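Local coordinates for protein TetR family transcription regulator (Marinobacter aquaeolei, PDB 3PAS) that probably binds operator DNA as a TetR-type transcription factor, pairing an N-terminal helix-turn-helix domain with an all-helical C-terminal domain, at residues 14-19 with 35-40; 88-93 with 177-182. All blocks are in the same frame, centred on the assembly; numbering follows the deposited sequence.

Contact 1. Residues 14-19 with 35-40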
loop_
_atom_site.group_PDB
_atom_site.type_symbol
_atom_site.label_atom_id
_atom_site.label_comp_id
_atom_site.label_asym_id
_atom_site.label_seq_id
_atom_site.Cartn_x
_atom_site.Cartn_y
_atom_site.Cartn_z
ATOM N N LEU B 14 8.636 -16.855 18.830
ATOM C CA LEU B 14 7.681 -16.133 18.066
ATOM C C LEU B 14 8.225 -14.731 17.711
ATOM O O LEU B 14 8.177 -14.327 16.572
ATOM C CB LEU B 14 6.349 -16.032 18.824
ATOM C CG LEU B 14 5.641 -17.363 19.054
ATOM C CD1 LEU B 14 4.657 -17.277 20.213
ATOM C CD2 LEU B 14 5.017 -17.849 17.738
ATOM N N GLU B 15 8.800 -14.044 18.694
ATOM C CA GLU B 15 9.416 -12.735 18.474
ATOM C C GLU B 15 10.632 -12.813 17.531
ATOM O O GLU B 15 10.803 -11.974 16.663
ATOM C CB GLU B 15 9.799 -12.129 19.834
ATOM C CG GLU B 15 8.616 -11.562 20.610
ATOM C CD GLU B 15 8.003 -10.293 19.966
ATOM O OE1 GLU B 15 8.656 -9.621 19.117
ATOM O OE2 GLU B 15 6.850 -9.964 20.288
ATOM N N ALA B 16 11.458 -13.837 17.672
ATOM C CA ALA B 16 12.617 -14.012 16.784
ATOM C C ALA B 16 12.145 -14.242 15.342
ATOM O O ALA B 16 12.779 -13.774 14.388
ATOM C CB ALA B 16 13.481 -15.190 17.263
ATOM N N THR B 17 11.026 -14.951 15.186
ATOM C CA THR B 17 10.434 -15.209 13.869
ATOM C C THR B 17 9.951 -13.869 13.281
ATOM O O THR B 17 10.258 -13.560 12.145
ATOM C CB THR B 17 9.283 -16.191 13.936
ATOM O OG1 THR B 17 9.736 -17.450 14.437
ATOM C CG2 THR B 17 8.695 -16.454 12.548
ATOM N N VAL B 18 9.168 -13.110 14.060
ATOM C CA VAL B 18 8.771 -11.731 13.658
ATOM C C VAL B 18 9.981 -10.898 13.181
ATOM O O VAL B 18 9.936 -10.365 12.087
ATOM C CB VAL B 18 8.081 -10.961 14.778
ATOM C CG1 VAL B 18 7.899 -9.442 14.350
ATOM C CG2 VAL B 18 6.728 -11.620 15.124
ATOM N N ARG B 19 11.066 -10.834 13.967
ATOM C CA ARG B 19 12.234 -10.053 13.593
ATOM C C ARG B 19 12.956 -10.507 12.348
ATOM O O ARG B 19 13.265 -9.674 11.467
ATOM C CB ARG B 19 13.263 -9.945 14.744
ATOM C CG ARG B 19 12.738 -9.249 15.964
ATOM C CD ARG B 19 13.860 -8.913 16.951
ATOM N NE ARG B 19 14.688 -10.057 17.310
ATOM C CZ ARG B 19 14.377 -10.975 18.225
ATOM N NH1 ARG B 19 13.239 -10.905 18.883
ATOM N NH2 ARG B 19 15.216 -11.964 18.480
ATOM N N ALA B 35 16.212 -19.774 15.737
ATOM C CA ALA B 35 16.723 -20.284 17.029
ATOM C C ALA B 35 17.906 -19.386 17.562
ATOM O O ALA B 35 17.934 -18.935 18.744
ATOM C CB ALA B 35 17.153 -21.744 16.895
ATOM N N LYS B 36 18.831 -19.097 16.666
ATOM C CA LYS B 36 19.992 -18.273 16.990
ATOM C C LYS B 36 19.538 -16.868 17.450
ATOM O O LYS B 36 19.976 -16.368 18.492
ATOM C CB LYS B 36 20.917 -18.206 15.783
ATOM C CG LYS B 36 22.316 -17.730 16.103
ATOM C CD LYS B 36 23.229 -17.731 14.865
ATOM C CE LYS B 36 23.715 -19.146 14.503
ATOM N NZ LYS B 36 25.037 -19.125 13.796
ATOM N N ALA B 37 18.604 -16.277 16.719
ATOM C CA ALA B 37 18.079 -14.982 17.071
ATOM C C ALA B 37 17.395 -15.005 18.426
ATOM O O ALA B 37 17.416 -14.021 19.129
ATOM C CB ALA B 37 17.170 -14.486 16.019
ATOM N N ALA B 38 16.747 -16.119 18.774
ATOM C CA ALA B 38 16.143 -16.300 20.050
ATOM C C ALA B 38 17.127 -16.643 21.188
ATOM O O ALA B 38 16.702 -16.761 22.304
ATOM C CB ALA B 38 15.048 -17.421 19.964
ATOM N N GLY B 39 18.389 -16.932 20.896
ATOM C CA GLY B 39 19.353 -17.366 21.926
ATOM C C GLY B 39 19.202 -18.806 22.396
ATOM O O GLY B 39 19.623 -19.158 23.518
ATOM N N LEU B 40 18.622 -19.652 21.549
ATOM C CA LEU B 40 18.288 -21.026 21.913
ATOM C C LEU B 40 18.639 -22.010 20.808
ATOM O O LEU B 40 18.954 -21.629 19.714
ATOM C CB LEU B 40 16.788 -21.094 22.243
ATOM C CG LEU B 40 16.339 -20.217 23.409
ATOM C CD1 LEU B 40 14.798 -20.088 23.416
ATOM C CD2 LEU B 40 16.888 -20.764 24.762
#

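Contact 2. Residues 88-93 with 177-182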
loop_
_atom_site.group_PDB
_atom_site.type_symbol
_atom_site.label_atom_id
_atom_site.label_comp_id
_atom_site.label_asym_id
_atom_site.label_seq_id
_atom_site.Cartn_x
_atom_site.Cartn_y
_atom_site.Cartn_z
ATOM N N GLN B 88 -9.681 2.700 18.490
ATOM C CA GLN B 88 -8.982 1.571 17.842
ATOM C C GLN B 88 -7.892 2.095 16.917
ATOM O O GLN B 88 -6.824 1.549 16.824
ATOM C CB GLN B 88 -9.983 0.765 17.017
ATOM C CG GLN B 88 -9.407 0.054 15.764
ATOM C CD GLN B 88 -10.270 0.382 14.570
ATOM O OE1 GLN B 88 -10.213 1.509 14.010
ATOM N NE2 GLN B 88 -11.151 -0.572 14.211
ATOM N N TRP B 89 -8.225 3.152 16.200
ATOM C CA TRP B 89 -7.291 3.785 15.235
ATOM C C TRP B 89 -6.067 4.293 15.916
ATOM O O TRP B 89 -4.944 4.009 15.479
ATOM C CB TRP B 89 -7.977 4.890 14.463
ATOM C CG TRP B 89 -7.120 5.775 13.634
ATOM C CD1 TRP B 89 -6.297 6.763 14.065
ATOM C CD2 TRP B 89 -7.015 5.758 12.205
ATOM N NE1 TRP B 89 -5.662 7.342 13.002
ATOM C CE2 TRP B 89 -6.107 6.756 11.847
ATOM C CE3 TRP B 89 -7.630 5.000 11.198
ATOM C CZ2 TRP B 89 -5.782 7.044 10.510
ATOM C CZ3 TRP B 89 -7.328 5.271 9.907
ATOM C CH2 TRP B 89 -6.384 6.310 9.558
ATOM N N HIS B 90 -6.266 5.039 16.988
ATOM C CA HIS B 90 -5.152 5.539 17.789
ATOM C C HIS B 90 -4.328 4.383 18.344
ATOM O O HIS B 90 -3.107 4.460 18.339
ATOM C CB HIS B 90 -5.605 6.474 18.941
ATOM C CG HIS B 90 -5.833 7.900 18.522
ATOM N ND1 HIS B 90 -4.867 8.887 18.637
ATOM C CD2 HIS B 90 -6.928 8.500 18.015
ATOM C CE1 HIS B 90 -5.375 10.033 18.213
ATOM N NE2 HIS B 90 -6.621 9.818 17.811
ATOM N N THR B 91 -4.968 3.322 18.854
ATOM C CA THR B 91 -4.196 2.182 19.430
ATOM C C THR B 91 -3.352 1.448 18.340
ATOM O O THR B 91 -2.161 1.192 18.520
ATOM C CB THR B 91 -5.142 1.197 20.120
ATOM O OG1 THR B 91 -5.755 1.897 21.202
ATOM C CG2 THR B 91 -4.361 0.004 20.617
ATOM N N LEU B 92 -3.954 1.232 17.183
ATOM C CA LEU B 92 -3.263 0.583 16.056
ATOM C C LEU B 92 -2.091 1.436 15.523
ATOM O O LEU B 92 -1.011 0.925 15.216
ATOM C CB LEU B 92 -4.210 0.296 14.934
ATOM C CG LEU B 92 -5.173 -0.903 15.057
ATOM C CD1 LEU B 92 -6.257 -0.837 13.964
ATOM C CD2 LEU B 92 -4.502 -2.226 15.087
ATOM N N PHE B 93 -2.305 2.725 15.448
ATOM C CA PHE B 93 -1.280 3.621 14.943
ATOM C C PHE B 93 -0.100 3.581 15.923
ATOM O O PHE B 93 1.049 3.498 15.488
ATOM C CB PHE B 93 -1.856 5.021 14.776
ATOM C CG PHE B 93 -1.124 5.856 13.759
ATOM C CD1 PHE B 93 0.173 6.243 13.984
ATOM C CD2 PHE B 93 -1.765 6.322 12.622
ATOM C CE1 PHE B 93 0.838 7.029 13.085
ATOM C CE2 PHE B 93 -1.097 7.064 11.711
ATOM C CZ PHE B 93 0.204 7.459 11.947
ATOM N N HIS B 177 -1.913 14.785 14.550
ATOM C CA HIS B 177 -1.888 14.233 13.199
ATOM C C HIS B 177 -2.590 12.874 13.111
ATOM O O HIS B 177 -3.271 12.604 12.136
ATOM C CB HIS B 177 -0.446 14.105 12.644
ATOM C CG HIS B 177 0.128 15.391 12.127
ATOM N ND1 HIS B 177 1.447 15.508 11.735
ATOM C CD2 HIS B 177 -0.436 16.609 11.923
ATOM C CE1 HIS B 177 1.678 16.746 11.323
ATOM N NE2 HIS B 177 0.553 17.435 11.430
ATOM N N ILE B 178 -2.429 12.026 14.123
ATOM C CA ILE B 178 -3.072 10.725 14.131
ATOM C C ILE B 178 -4.594 10.940 14.124
ATOM O O ILE B 178 -5.321 10.273 13.378
ATOM C CB ILE B 178 -2.598 9.837 15.329
ATOM C CG1 ILE B 178 -1.124 9.401 15.153
ATOM C CG2 ILE B 178 -3.442 8.637 15.436
ATOM C CD1 ILE B 178 -0.403 8.868 16.448
ATOM N N GLU B 179 -5.053 11.911 14.917
ATOM C CA GLU B 179 -6.502 12.226 15.020
ATOM C C GLU B 179 -7.019 12.791 13.689
ATOM O O GLU B 179 -8.080 12.405 13.227
ATOM C CB GLU B 179 -6.752 13.230 16.161
ATOM C CG GLU B 179 -8.197 13.699 16.342
ATOM C CD GLU B 179 -9.092 12.710 17.074
ATOM O OE1 GLU B 179 -8.653 11.570 17.441
ATOM O OE2 GLU B 179 -10.259 13.106 17.311
ATOM N N LEU B 180 -6.287 13.722 13.089
ATOM C CA LEU B 180 -6.657 14.319 11.821
ATOM C C LEU B 180 -6.777 13.252 10.724
ATOM O O LEU B 180 -7.738 13.240 9.961
ATOM C CB LEU B 180 -5.618 15.344 11.423
ATOM C CG LEU B 180 -5.673 15.967 10.036
ATOM C CD1 LEU B 180 -7.051 16.658 9.826
ATOM C CD2 LEU B 180 -4.539 16.985 9.957
ATOM N N ALA B 181 -5.805 12.343 10.678
ATOM C CA ALA B 181 -5.860 11.225 9.740
ATOM C C ALA B 181 -7.109 10.359 10.001
ATOM O O ALA B 181 -7.795 9.957 9.043
ATOM C CB ALA B 181 -4.563 10.361 9.899
ATOM N N PHE B 182 -7.425 10.063 11.272
ATOM C CA PHE B 182 -8.671 9.341 11.548
ATOM C C PHE B 182 -9.905 10.105 11.069
ATOM O O PHE B 182 -10.836 9.485 10.522
ATOM C CB PHE B 182 -8.894 8.956 13.043
ATOM C CG PHE B 182 -10.291 8.411 13.305
ATOM C CD1 PHE B 182 -10.573 7.120 13.004
ATOM C CD2 PHE B 182 -11.333 9.235 13.765
ATOM C CE1 PHE B 182 -11.866 6.601 13.175
ATOM C CE2 PHE B 182 -12.625 8.730 13.934
ATOM C CZ PHE B 182 -12.881 7.415 13.653
#

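Contact 1. Residues 14-19 with 35-40
Ala16, on helix 5-24, meets Ala37 and Ala38, at the C-terminal side of helix 31-37, through its single methyl group. The apolar part of the contact is made of three such methyls: Ala16 CB lies 4.0 Å from Ala37 CB and 3.8 Å from Ala38 CB. Ala16 CB also lies 3.7 Å from the backbone Ala38 N. With nothing longer than a methyl in between, the backbones come close, and the CA atoms of Ala16 and Ala38 are 5.3 Å apart. Ile34, one turn earlier on helix 31-37, extends the apolar patch on Ala16, and Phe13 of helix 5-24 packs on Ala38.

The polar part belongs to Arg19. Its chain bends at chi3 (-53°) and folds back along its own helix, so that one guanidinium face rests, off centre, above Ala16 CA. This turns the edge of the group toward Ala37, where Arg19 NH2 stands 3.1 Å from Ala37 O, near the guanidinium plane. Arg19 NH2 is also 4.0 Å from Ala37 CB. An acetate ion, probably from the crystallisation liquor, also lies beside the Arg19 side chain.

Backbone bonds shape the turn beyond the helix. Gly39, with phi 76°, leaves the helical path, and Gly39 N bonds to Lys36 O while Leu40 N bonds to Ala35 O, 3.0 Å away. This Schellman motif leads from helix 31-37 toward helix 42-48, the two helices of the predicted helix-turn-helix, which is packed here against the first helix of a TetR-type DNA-binding domain.

Contact 2. Residues 88-93 with 177-182
Trp89 and Phe182 meet edge to face, the Phe182 edge directed at the five-membered ring of Trp89 with the planes 67° apart. Phe182 CB sits over that ring, 3.5 Å from its centroid, in a CH-pi contact almost along the normal. At the indole rim, Trp89 CZ2 touches Ala181 CB in the ring plane, and Trp89 NE1 gives a weak, bent hydrogen bond to Ile178 O (3.0 Å, 128°), an oxygen already taken by Phe182 N within the helix.

Ile178 is shared among three rings: Ile178 CG1 stands 3.6 Å from the centroid of the Phe93 ring, over its centre, while CG2, anti to the backbone N, lies over the rim of one His90 face and touches the Trp89 indole at NE1. His90 NE2 in turn donates to Glu179 OE1 (2.7 Å), the oxygen lying close to the imidazole plane. The Glu179 side chain sets off away from helix 81-98, though CB still touches His90, and a bend at chi2 brings the carboxylate back.

In the next shell, Arg86 forms a salt bridge with the same OE1 and probably helps keep the carboxylate charged. Ile159 of helix 148-167 packs on Trp89 and Leu162 on Phe93, and Leu150 of the second subunit packs on Ala181. An alanine in place of Trp89 would probably open a gap among Ile178 CG2, Ala181 CB and Phe182 CB and leave Ile178 O without its weak indole bond.

The axes of segments 88-93 and 177-182 pass 10.0 Å apart at 127°; the contact joins helices 81-98 and 175-189 in the buried core of a helical TetR-type C-terminal domain.

Contact 1 and contact 2 lie on opposite sides of the chain's centre, their own centres about 30 Å apart and their nearest atoms about 14 Å apart. They follow in series along the chain: residues 14-19 and 35-40 close within the TetR-type N-terminal region before 88-93 pairs with 177-182. Contact 1 includes part of the predicted DNA-binding motif and is touched by no other protein chain of the assembly; an acetate, probably from the crystallisation liquor, lies about 3 Å from its Arg19 side chain. Contact 2, in the C-terminal region, is reached by the second subunit. Helix 52-76 touches a segment of each contact, Thr59 on Leu14 and Ala70 on Thr91, and so runs between the two regions.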